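Local atomic coordinates of C. albicans actin interacting protein Aip5 (Candida albicans SC5314, PDB entry 6M4C), a protein that binds actin and probably promotes nucleation of actin filaments as part of the polarisome complex that supports filamentous growth. Residues 38-43 with 93-98; 29-34 with 67-72. All coordinates share one frame; numbering follows the deposited sequence.

Both contacts are buried and apolar, without a hydrogen bond between their own segments, and their centres lie about 9 Å apart. Contact 2 is the more central, its centre about 4 Å from the centre of the chain, and lays helix 22-36 on strand 68-71, an inner strand of the thioredoxin-like sheet. Contact 1, with its centre about 8 Å from that point, sets the loop that leaves the same helix against the C-terminal helix 91-96, where Tyr-96 is partly exposed. Polar chemistry joins the two instead: Arg-71 in contact 2 probably hydrogen-bonds Leu-95 O through NH1, and more weakly Thr-98 O through NH2, tying the end of the chain to the sheet.

Contact 1 (38-43 with 93-98); sequences NGIKFE and ELLYET
Ile-40 meets Leu-95 and Tyr-96 where the loop 38-43 passes the last turn of helix 91-96; the nearest CA atoms, those of Ile-40 and Leu-95, remain 9.9 Å apart, so side chains alone bridge the gap. Along the loop, Asn-38 first turns its amide back, with ND2 hydrogen-bonded to Ile-34 O. Gly-39 follows at a phi of 77° as the C-prime residue of a Schellman motif, in which Ile-40 N returns to Leu-35 O and closes off helix 22-36. Ile-40 then aims into the contact. Its CG1 lies anti to the carbonyl carbon (chi1 -66°), and the extended chain beyond carries CD1 out to Leu-95, where the two side chains meet tip to tip with Ile-40 CD1 3.6 Å from Leu-95 CD2. The other branch shares the same methyl, Ile-40 CG2 lying 4.0 Å from Leu-95 CD2. Tyr-96 runs past the isoleucine in the opposite direction and brings its OH to 4.1 Å from Ile-40 CG1, a van der Waals approach. Within the helix end, Leu-95 CG sits 3.6 Å above the plane of the Tyr-96 ring, over its centre. The loop is the last part of a beta-alpha-beta crossover from strand 12-16 through helix 22-36 to the parallel strand 43-46, outermost in the thioredoxin-like sheet within this chain. Past Lys-41, the ring of Phe-42 has Ile-40 O in its plane, at the edge, and packs on Ala-32, Leu-35 and Ile-14, with Thr-49 of the second subunit also against it. Glu-43 opens the strand through backbone hydrogen bonds to Val-12 and Ile-14, and its OE1 comes close to Glu-43 OE1 of the second subunit, like charges that would probably repel unless screened or protonated.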
ATOM      1  N   ASN A  38       8.203   3.800 -15.758  1.00 79.97           N
ATOM      2  CA  ASN A  38       7.687   3.165 -16.951  1.00 73.33           C
ATOM      3  C   ASN A  38       6.222   3.522 -17.117  1.00 77.74           C
ATOM      4  O   ASN A  38       5.509   2.866 -17.886  1.00 84.43           O
ATOM      5  CB  ASN A  38       7.758   1.642 -16.872  1.00 89.64           C
ATOM      6  CG  ASN A  38       9.048   1.065 -17.417  1.00 93.72           C
ATOM      7  OD1 ASN A  38       9.110   0.614 -18.570  1.00 77.06           O
ATOM      8  ND2 ASN A  38      10.073   1.056 -16.579  1.00 87.00           N
ATOM      9  N   GLY A  39       5.792   4.537 -16.364  1.00 68.93           N
ATOM     10  CA  GLY A  39       4.429   5.024 -16.495  1.00 70.28           C
ATOM     11  C   GLY A  39       3.380   4.141 -15.815  1.00 79.64           C
ATOM     12  O   GLY A  39       2.180   4.304 -16.066  1.00 78.79           O
ATOM     13  N   ILE A  40       3.811   3.232 -14.924  1.00 75.85           N
ATOM     14  CA  ILE A  40       2.887   2.201 -14.472  1.00 80.99           C
ATOM     15  C   ILE A  40       2.440   2.585 -13.069  1.00 74.05           C
ATOM     16  O   ILE A  40       3.274   2.684 -12.181  1.00 78.16           O
ATOM     17  CB  ILE A  40       3.509   0.776 -14.583  1.00 85.73           C
ATOM     18  CG1 ILE A  40       3.749   0.362 -16.038  1.00 76.58           C
ATOM     19  CG2 ILE A  40       2.675  -0.296 -13.884  1.00 76.56           C
ATOM     20  CD1 ILE A  40       4.705  -0.788 -16.145  1.00 94.51           C
ATOM     21  N   LYS A  41       1.141   2.873 -12.901  1.00 72.76           N
ATOM     22  CA  LYS A  41       0.609   3.196 -11.578  1.00 83.50           C
ATOM     23  C   LYS A  41       0.511   1.893 -10.779  1.00 76.72           C
ATOM     24  O   LYS A  41       0.372   0.831 -11.373  1.00 78.36           O
ATOM     25  CB  LYS A  41      -0.685   4.037 -11.662  1.00 64.40           C
ATOM     26  N   PHE A  42       0.569   1.977  -9.440  1.00 90.14           N
ATOM     27  CA  PHE A  42       0.509   0.791  -8.591  1.00 82.60           C
ATOM     28  C   PHE A  42       0.128   1.094  -7.133  1.00 79.16           C
ATOM     29  O   PHE A  42       0.386   2.173  -6.616  1.00103.15           O
ATOM     30  CB  PHE A  42       1.855   0.074  -8.670  1.00 75.44           C
ATOM     31  CG  PHE A  42       2.957   0.755  -7.911  1.00 69.79           C
ATOM     32  CD1 PHE A  42       3.162   0.477  -6.573  1.00 65.13           C
ATOM     33  CD2 PHE A  42       3.797   1.663  -8.532  1.00 82.18           C
ATOM     34  CE1 PHE A  42       4.201   1.081  -5.872  1.00 71.68           C
ATOM     35  CE2 PHE A  42       4.820   2.283  -7.822  1.00 91.61           C
ATOM     36  CZ  PHE A  42       5.015   2.000  -6.487  1.00 72.69           C
ATOM     37  N   GLU A  43      -0.490   0.119  -6.453  1.00 87.92           N
ATOM     38  CA  GLU A  43      -0.726   0.187  -5.018  1.00 79.03           C
ATOM     39  C   GLU A  43       0.066  -0.937  -4.360  1.00 80.39           C
ATOM     40  O   GLU A  43       0.188  -2.008  -4.947  1.00 98.46           O
ATOM     41  CB  GLU A  43      -2.199  -0.030  -4.665  1.00 77.48           C
ATOM     42  CG  GLU A  43      -3.179   1.035  -5.117  1.00 86.87           C
ATOM     43  CD  GLU A  43      -4.643   0.670  -4.895  1.00105.10           C
ATOM     44  OE1 GLU A  43      -4.933  -0.013  -3.887  1.00124.60           O
ATOM     45  OE2 GLU A  43      -5.504   1.068  -5.722  1.00114.13           O
ATOM     46  N   GLU A  93       5.280  -6.463 -21.541  1.00105.85           N
ATOM     47  CA  GLU A  93       4.938  -7.788 -22.028  1.00 91.23           C
ATOM     48  C   GLU A  93       4.692  -8.741 -20.855  1.00 91.61           C
ATOM     49  O   GLU A  93       3.567  -9.256 -20.779  1.00 89.51           O
ATOM     50  CB  GLU A  93       5.997  -8.277 -23.013  1.00 97.93           C
ATOM     51  CG  GLU A  93       5.609  -9.563 -23.714  1.00 98.34           C
ATOM     52  CD  GLU A  93       6.609 -10.047 -24.742  1.00102.61           C
ATOM     53  OE1 GLU A  93       7.791 -10.243 -24.367  1.00103.72           O
ATOM     54  OE2 GLU A  93       6.207 -10.206 -25.923  1.00118.08           O
ATOM     55  N   LEU A  94       5.689  -8.947 -19.943  1.00 72.59           N
ATOM     56  CA  LEU A  94       5.411  -9.779 -18.759  1.00 91.72           C
ATOM     57  C   LEU A  94       4.138  -9.264 -18.116  1.00 97.59           C
ATOM     58  O   LEU A  94       3.265 -10.068 -17.797  1.00118.75           O
ATOM     59  CB  LEU A  94       6.531  -9.942 -17.710  1.00 77.89           C
ATOM     60  N   LEU A  95       4.009  -7.928 -18.058  1.00 95.43           N
ATOM     61  CA  LEU A  95       2.930  -7.304 -17.315  1.00 92.99           C
ATOM     62  C   LEU A  95       1.561  -7.578 -17.938  1.00 84.01           C
ATOM     63  O   LEU A  95       0.596  -7.836 -17.211  1.00 81.21           O
ATOM     64  CB  LEU A  95       3.180  -5.805 -17.116  1.00 98.36           C
ATOM     65  CG  LEU A  95       2.192  -5.106 -16.173  1.00 92.28           C
ATOM     66  CD1 LEU A  95       2.149  -5.760 -14.804  1.00 89.92           C
ATOM     67  CD2 LEU A  95       2.541  -3.645 -16.020  1.00 89.80           C
ATOM     68  N   TYR A  96       1.455  -7.482 -19.264  1.00 83.72           N
ATOM     69  CA  TYR A  96       0.113  -7.410 -19.835  1.00101.17           C
ATOM     70  C   TYR A  96      -0.206  -8.612 -20.715  1.00104.41           C
ATOM     71  O   TYR A  96      -1.260  -8.662 -21.346  1.00108.71           O
ATOM     72  CB  TYR A  96      -0.147  -6.077 -20.540  1.00101.01           C
ATOM     73  CG  TYR A  96      -0.026  -4.864 -19.656  1.00103.71           C
ATOM     74  CD1 TYR A  96      -0.846  -4.713 -18.551  1.00102.72           C
ATOM     75  CD2 TYR A  96       0.907  -3.869 -19.920  1.00100.52           C
ATOM     76  CE1 TYR A  96      -0.755  -3.600 -17.736  1.00101.23           C
ATOM     77  CE2 TYR A  96       1.014  -2.748 -19.110  1.00 96.51           C
ATOM     78  CZ  TYR A  96       0.174  -2.616 -18.017  1.00 94.59           C
ATOM     79  OH  TYR A  96       0.271  -1.535 -17.192  1.00104.23           O
ATOM     80  N   GLU A  97       0.691  -9.595 -20.725  1.00109.96           N
ATOM     81  CA  GLU A  97       0.344 -10.851 -21.360  1.00109.83           C
ATOM     82  C   GLU A  97       0.546 -12.036 -20.408  1.00110.01           C
ATOM     83  O   GLU A  97       1.075 -13.056 -20.834  1.00117.49           O
ATOM     84  CB  GLU A  97       1.140 -10.974 -22.657  1.00100.74           C
ATOM     85  CG  GLU A  97       0.538 -10.198 -23.814  1.00 99.50           C
ATOM     86  CD  GLU A  97       1.428 -10.130 -25.044  1.00119.76           C
ATOM     87  OE1 GLU A  97       2.555 -10.682 -24.984  1.00120.05           O
ATOM     88  OE2 GLU A  97       0.997  -9.529 -26.064  1.00130.28           O
ATOM     89  N   THR A  98       0.119 -11.915 -19.138  1.00 99.01           N
ATOM     90  CA  THR A  98       0.125 -13.038 -18.209  1.00 93.62           C
ATOM     91  C   THR A  98      -1.267 -13.278 -17.617  1.00 94.30           C
ATOM     92  O   THR A  98      -2.229 -13.239 -18.391  1.00114.54           O
ATOM     93  CB  THR A  98       1.079 -12.814 -17.037  1.00 89.17           C
ATOM     94  OG1 THR A  98       2.371 -13.192 -17.499  1.00 91.38           O
ATOM     95  CG2 THR A  98       0.713 -13.621 -15.809  1.00 86.40           C
TER

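Contact 2 (29-34 with 67-72); sequences NNLAAI and PGVVRG
Leu-31 on helix 22-36 and Gly-68 at the start of strand 68-71 mark the nearest approach of the two backbones, with their CA atoms 7.7 Å apart. On the helical side the chain is regular: Ala-33 N donates a hydrogen bond to Asn-29 O at 2.8 Å and Ile-34 N one to Asn-30 O at 3.2 Å. On the other side the chain is extended, and Gly-68 turns its main chain to the helix. Leu-31 alone on the helix side makes the contact. It projects toward the strand, its CG trans to N (chi1 -165°), and the CD2 methyl rests against three consecutive residues. The glycine backbone is closest, Leu-31 CD2 lying 3.8 Å from Gly-68 CA. The proline ring follows, Pro-67 CB being 4.0 Å from Leu-31 CD2. In Val-69, CG1 is anti to N (chi1 170°), which brings the second methyl round beside N, and Val-69 CG2 comes to 4.0 Å from Leu-31 CD2 and 4.2 Å from Leu-31 CG as the two side chains cross obliquely. No hydrogen bond crosses the contact. Pro-67 occupies the position just before the third strand where thioredoxin-fold proteins commonly carry a cis-proline, although here its contact with Leu-31 is one of core packing. Farther along the strand, Arg-71 NE donates a hydrogen bond to Gln-10 OE1. Strand 68-71 is an inner strand, antiparallel to both 12-16 and 74-78, with backbone hydrogen bonds between Gly-68 and Phe-15 and between Val-69 and Gly-77. Ile-82 of helix 79-87 touches both Leu-31 and Val-69, so helices 22-36 and 79-87 come together over this part of the sheet, with Ile-14 of strand 12-16 also against Leu-31.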
ATOM      1  N   ASN A  29      11.620  -0.141  -2.878  1.00 92.22           N
ATOM      2  CA  ASN A  29      11.760   1.176  -3.469  1.00 85.20           C
ATOM      3  C   ASN A  29      12.188   1.056  -4.924  1.00 93.10           C
ATOM      4  O   ASN A  29      11.569   1.657  -5.802  1.00 98.95           O
ATOM      5  CB  ASN A  29      12.644   2.089  -2.638  1.00 88.14           C
ATOM      6  CG  ASN A  29      11.969   2.447  -1.335  1.00 85.90           C
ATOM      7  OD1 ASN A  29      10.779   2.744  -1.299  1.00 93.09           O
ATOM      8  ND2 ASN A  29      12.723   2.399  -0.258  1.00102.83           N
ATOM      9  N   ASN A  30      13.214   0.227  -5.144  1.00 99.04           N
ATOM     10  CA  ASN A  30      13.804  -0.071  -6.438  1.00 87.57           C
ATOM     11  C   ASN A  30      12.743  -0.545  -7.417  1.00 89.11           C
ATOM     12  O   ASN A  30      12.714  -0.121  -8.572  1.00105.97           O
ATOM     13  CB  ASN A  30      14.859  -1.160  -6.301  1.00 91.50           C
ATOM     14  CG  ASN A  30      16.066  -0.678  -5.532  1.00110.01           C
ATOM     15  OD1 ASN A  30      16.256   0.526  -5.356  1.00121.33           O
ATOM     16  ND2 ASN A  30      16.888  -1.607  -5.073  1.00118.64           N
ATOM     17  N   LEU A  31      11.869  -1.425  -6.936  1.00 79.21           N
ATOM     18  CA  LEU A  31      10.785  -1.928  -7.766  1.00 89.73           C
ATOM     19  C   LEU A  31       9.787  -0.817  -8.124  1.00 93.75           C
ATOM     20  O   LEU A  31       9.257  -0.791  -9.238  1.00 89.99           O
ATOM     21  CB  LEU A  31      10.129  -3.110  -7.041  1.00 77.50           C
ATOM     22  CG  LEU A  31       9.211  -3.994  -7.877  1.00 82.07           C
ATOM     23  CD1 LEU A  31       9.967  -4.672  -9.010  1.00 79.42           C
ATOM     24  CD2 LEU A  31       8.578  -5.046  -6.985  1.00 98.97           C
ATOM     25  N   ALA A  32       9.525   0.102  -7.179  1.00 89.05           N
ATOM     26  CA  ALA A  32       8.580   1.177  -7.428  1.00 76.67           C
ATOM     27  C   ALA A  32       9.177   2.141  -8.447  1.00 81.20           C
ATOM     28  O   ALA A  32       8.467   2.658  -9.310  1.00 82.06           O
ATOM     29  CB  ALA A  32       8.234   1.879  -6.147  1.00 64.73           C
ATOM     30  N   ALA A  33      10.492   2.366  -8.338  1.00 80.07           N
ATOM     31  CA  ALA A  33      11.202   3.276  -9.227  1.00 79.48           C
ATOM     32  C   ALA A  33      11.064   2.789 -10.670  1.00 85.28           C
ATOM     33  O   ALA A  33      10.760   3.562 -11.575  1.00 84.60           O
ATOM     34  CB  ALA A  33      12.640   3.355  -8.795  1.00 62.68           C
ATOM     35  N   ILE A  34      11.256   1.481 -10.874  1.00 86.07           N
ATOM     36  CA  ILE A  34      11.072   0.921 -12.198  1.00 77.19           C
ATOM     37  C   ILE A  34       9.631   1.135 -12.652  1.00 77.32           C
ATOM     38  O   ILE A  34       9.391   1.388 -13.827  1.00 78.14           O
ATOM     39  CB  ILE A  34      11.393  -0.579 -12.210  1.00 83.19           C
ATOM     40  CG1 ILE A  34      12.871  -0.872 -11.955  1.00 77.53           C
ATOM     41  CG2 ILE A  34      10.897  -1.180 -13.519  1.00 82.37           C
ATOM     42  CD1 ILE A  34      13.229  -2.334 -12.070  1.00 81.21           C
ATOM     43  N   PRO A  67       9.942  -8.382  -2.503  1.00 97.97           N
ATOM     44  CA  PRO A  67       8.735  -7.837  -3.132  1.00 90.46           C
ATOM     45  C   PRO A  67       8.533  -8.387  -4.539  1.00 91.69           C
ATOM     46  O   PRO A  67       9.453  -8.900  -5.171  1.00 94.84           O
ATOM     47  CB  PRO A  67       8.971  -6.313  -3.193  1.00 83.41           C
ATOM     48  CG  PRO A  67      10.480  -6.173  -3.235  1.00 94.99           C
ATOM     49  CD  PRO A  67      10.995  -7.346  -2.412  1.00102.55           C
ATOM     50  N   GLY A  68       7.316  -8.232  -5.043  1.00 85.72           N
ATOM     51  CA  GLY A  68       7.083  -8.544  -6.437  1.00 80.00           C
ATOM     52  C   GLY A  68       5.806  -7.881  -6.922  1.00 84.74           C
ATOM     53  O   GLY A  68       5.092  -7.267  -6.132  1.00 84.47           O
ATOM     54  N   VAL A  69       5.525  -8.071  -8.214  1.00 69.56           N
ATOM     55  CA  VAL A  69       4.457  -7.353  -8.866  1.00 74.36           C
ATOM     56  C   VAL A  69       3.361  -8.349  -9.174  1.00 75.70           C
ATOM     57  O   VAL A  69       3.658  -9.415  -9.679  1.00 94.31           O
ATOM     58  CB  VAL A  69       4.934  -6.702 -10.175  1.00 75.14           C
ATOM     59  CG1 VAL A  69       3.755  -6.159 -10.965  1.00 69.83           C
ATOM     60  CG2 VAL A  69       5.966  -5.615  -9.931  1.00 78.11           C
ATOM     61  N   VAL A  70       2.112  -7.951  -8.940  1.00 77.92           N
ATOM     62  CA  VAL A  70       0.958  -8.767  -9.259  1.00 77.83           C
ATOM     63  C   VAL A  70      -0.026  -7.896 -10.025  1.00 90.47           C
ATOM     64  O   VAL A  70      -0.348  -6.790  -9.612  1.00 96.49           O
ATOM     65  CB  VAL A  70       0.302  -9.265  -7.962  1.00 80.33           C
ATOM     66  CG1 VAL A  70      -1.124  -9.772  -8.166  1.00 73.90           C
ATOM     67  CG2 VAL A  70       1.182 -10.252  -7.221  1.00 68.03           C
ATOM     68  N   ARG A  71      -0.526  -8.417 -11.134  1.00 95.05           N
ATOM     69  CA  ARG A  71      -1.540  -7.689 -11.859  1.00 91.36           C
ATOM     70  C   ARG A  71      -2.881  -8.360 -11.567  1.00 90.90           C
ATOM     71  O   ARG A  71      -3.059  -9.540 -11.839  1.00105.02           O
ATOM     72  CB  ARG A  71      -1.167  -7.568 -13.339  1.00 73.21           C
ATOM     73  CG  ARG A  71      -2.296  -6.956 -14.151  1.00 84.01           C
ATOM     74  CD  ARG A  71      -2.363  -7.305 -15.616  1.00 97.80           C
ATOM     75  NE  ARG A  71      -3.092  -8.530 -15.906  1.00115.18           N
ATOM     76  CZ  ARG A  71      -2.510  -9.623 -16.372  1.00124.35           C
ATOM     77  NH1 ARG A  71      -1.203  -9.616 -16.571  1.00126.08           N
ATOM     78  NH2 ARG A  71      -3.222 -10.709 -16.623  1.00119.20           N
ATOM     79  N   GLY A  72      -3.811  -7.587 -10.994  1.00 95.95           N
ATOM     80  CA  GLY A  72      -5.060  -8.086 -10.442  1.00 87.45           C
ATOM     81  C   GLY A  72      -4.806  -9.286  -9.544  1.00 96.37           C
ATOM     82  O   GLY A  72      -4.150  -9.175  -8.508  1.00 95.68           O
TER